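Local coordinates for protein XRE family transcriptional regulator (Enterobacter cloacae subsp. cloacae, PDB 6B8W) that probably acts as a DNA-binding transcription factor, this chain being its metal-binding cupin domain without the helix-turn-helix part, at residues His35-Ile40 against Leu90-Pro94. Residues are numbered along the deposited sequence; the frame is centred on the assembly and turned at random.
Sequences HEAGVI and LIHYP
I40 and H92 form an antiparallel hydrogen-bonded pair. I40 N donates to H92 O at 3.0 Å, and H92 N donates to I40 O at 2.9 Å. Both bonds are nearly straight, at 168° and 169°. The same two oxygens take weaker CA-H contacts, H92 O from V39 and I40 O from I91.

Three waters extend the polar link. One joins G38 O to H92 O. Another lies at the edge of the H92 ring, in its plane, 2.7 Å from H92 ND1, and donates to I40 O. The third bridges E36 OE1 and P94 O. H92 NE2 is hydrogen-bonded to H92 NE2 of the second subunit.

Apolar packing centres on V39, whose two methyls part. CG1 is anti to the backbone N (chi1 159°) and meets I91 CG2 at 3.6 Å. CG2 lies beside the N, 3.7 Å from Y93 CD1, and also touches P94 CD. I91 CG2 sits over one face of the Y93 ring, towards its rim. Y93 OH is hydrogen-bonded to D18 OD2.

The extended E36 chain brings its carboxylate to the P94 ring, with OE2 3.5 Å from P94 CG. A type II turn, E36 to V39, leads the loop into strand 40-47.

The contact thus starts the pairing of strands 40-47 and 85-92 in the cupin beta-barrel, beside E41, H75 and Y77, which bind manganese in this protein, though none is bound to this chain here.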
loop_
_atom_site.group_PDB
_atom_site.type_symbol
_atom_site.label_atom_id
_atom_site.label_comp_id
_atom_site.label_asym_id
_atom_site.label_seq_id
_atom_site.Cartn_x
_atom_site.Cartn_y
_atom_site.Cartn_z
ATOM N N HIS A 35 -6.807 -18.682 5.761
ATOM C CA HIS A 35 -7.689 -17.757 5.062
ATOM C C HIS A 35 -8.634 -18.555 4.197
ATOM O O HIS A 35 -8.376 -19.708 3.916
ATOM C CB HIS A 35 -6.912 -16.810 4.147
ATOM C CG HIS A 35 -6.374 -15.599 4.824
ATOM N ND1 HIS A 35 -7.154 -14.488 5.080
ATOM C CD2 HIS A 35 -5.112 -15.271 5.193
ATOM C CE1 HIS A 35 -6.404 -13.555 5.637
ATOM N NE2 HIS A 35 -5.165 -14.005 5.724
ATOM N N GLU A 36 -9.722 -17.917 3.783
ATOM C CA GLU A 36 -10.674 -18.516 2.893
ATOM C C GLU A 36 -9.992 -18.878 1.564
ATOM O O GLU A 36 -9.134 -18.128 1.076
ATOM C CB GLU A 36 -11.812 -17.542 2.621
ATOM C CG GLU A 36 -12.871 -18.068 1.663
ATOM C CD GLU A 36 -13.901 -17.010 1.314
ATOM O OE1 GLU A 36 -13.879 -15.895 1.924
ATOM O OE2 GLU A 36 -14.719 -17.298 0.422
ATOM N N ALA A 37 -10.385 -20.014 0.989
ATOM C CA ALA A 37 -9.867 -20.450 -0.324
ATOM C C ALA A 37 -10.023 -19.328 -1.347
ATOM O O ALA A 37 -11.083 -18.721 -1.440
ATOM C CB ALA A 37 -10.598 -21.701 -0.798
ATOM N N GLY A 38 -8.966 -19.039 -2.104
ATOM C CA GLY A 38 -9.031 -17.998 -3.139
ATOM C C GLY A 38 -8.574 -16.606 -2.723
ATOM O O GLY A 38 -8.475 -15.707 -3.560
ATOM N N VAL A 39 -8.322 -16.395 -1.433
ATOM C CA VAL A 39 -7.817 -15.093 -0.974
ATOM C C VAL A 39 -6.444 -14.802 -1.599
ATOM O O VAL A 39 -5.589 -15.698 -1.710
ATOM C CB VAL A 39 -7.708 -15.058 0.568
ATOM C CG1 VAL A 39 -6.746 -13.980 1.057
ATOM C CG2 VAL A 39 -9.086 -14.899 1.187
ATOM N N ILE A 40 -6.257 -13.561 -2.037
ATOM C CA ILE A 40 -4.978 -13.117 -2.564
ATOM C C ILE A 40 -4.398 -12.116 -1.560
ATOM O O ILE A 40 -5.113 -11.264 -1.059
ATOM C CB ILE A 40 -5.085 -12.450 -3.934
ATOM C CG1 ILE A 40 -5.703 -13.390 -4.962
ATOM C CG2 ILE A 40 -3.699 -11.970 -4.408
ATOM C CD1 ILE A 40 -4.895 -14.648 -5.261
ATOM N N LEU A 90 -1.961 -6.467 2.050
ATOM C CA LEU A 90 -3.231 -6.221 1.394
ATOM C C LEU A 90 -3.895 -7.554 1.157
ATOM O O LEU A 90 -3.250 -8.491 0.704
ATOM C CB LEU A 90 -3.029 -5.528 0.053
ATOM C CG LEU A 90 -2.538 -4.074 0.055
ATOM C CD1 LEU A 90 -1.145 -3.928 0.617
ATOM C CD2 LEU A 90 -2.560 -3.606 -1.387
ATOM N N ILE A 91 -5.184 -7.631 1.453
ATOM C CA ILE A 91 -5.931 -8.866 1.289
ATOM C C ILE A 91 -7.158 -8.636 0.428
ATOM O O ILE A 91 -7.955 -7.787 0.750
ATOM C CB ILE A 91 -6.410 -9.414 2.650
ATOM C CG1 ILE A 91 -5.233 -9.648 3.620
ATOM C CG2 ILE A 91 -7.221 -10.685 2.443
ATOM C CD1 ILE A 91 -4.311 -10.797 3.252
ATOM N N HIS A 92 -7.276 -9.378 -0.672
ATOM C CA HIS A 92 -8.465 -9.346 -1.525
ATOM C C HIS A 92 -9.201 -10.684 -1.306
ATOM O O HIS A 92 -8.647 -11.761 -1.571
ATOM C CB HIS A 92 -8.098 -9.143 -2.998
ATOM C CG HIS A 92 -7.707 -7.738 -3.333
ATOM N ND1 HIS A 92 -6.441 -7.245 -3.111
ATOM C CD2 HIS A 92 -8.420 -6.720 -3.877
ATOM C CE1 HIS A 92 -6.398 -5.976 -3.488
ATOM N NE2 HIS A 92 -7.583 -5.637 -3.961
ATOM N N TYR A 93 -10.429 -10.607 -0.798
ATOM C CA TYR A 93 -11.230 -11.795 -0.517
ATOM C C TYR A 93 -12.049 -12.136 -1.778
ATOM O O TYR A 93 -12.455 -11.231 -2.513
ATOM C CB TYR A 93 -12.103 -11.567 0.718
ATOM C CG TYR A 93 -11.347 -11.120 1.981
ATOM C CD1 TYR A 93 -10.801 -12.044 2.882
ATOM C CD2 TYR A 93 -11.196 -9.775 2.272
ATOM C CE1 TYR A 93 -10.132 -11.624 4.030
ATOM C CE2 TYR A 93 -10.532 -9.341 3.419
ATOM C CZ TYR A 93 -10.006 -10.261 4.300
ATOM O OH TYR A 93 -9.345 -9.776 5.442
ATOM N N PRO A 94 -12.281 -13.440 -2.057
ATOM C CA PRO A 94 -12.988 -13.781 -3.295
ATOM C C PRO A 94 -14.499 -13.505 -3.277
ATOM O O PRO A 94 -15.133 -13.551 -2.212
ATOM C CB PRO A 94 -12.743 -15.280 -3.413
ATOM C CG PRO A 94 -12.693 -15.737 -2.001
ATOM C CD PRO A 94 -11.936 -14.648 -1.288
HETATM O O HOH W 1 -14.936 -13.699 0.609
HETATM O O HOH W 2 -9.528 -13.146 -3.763
HETATM O O HOH W 3 -4.342 -8.651 -2.097
#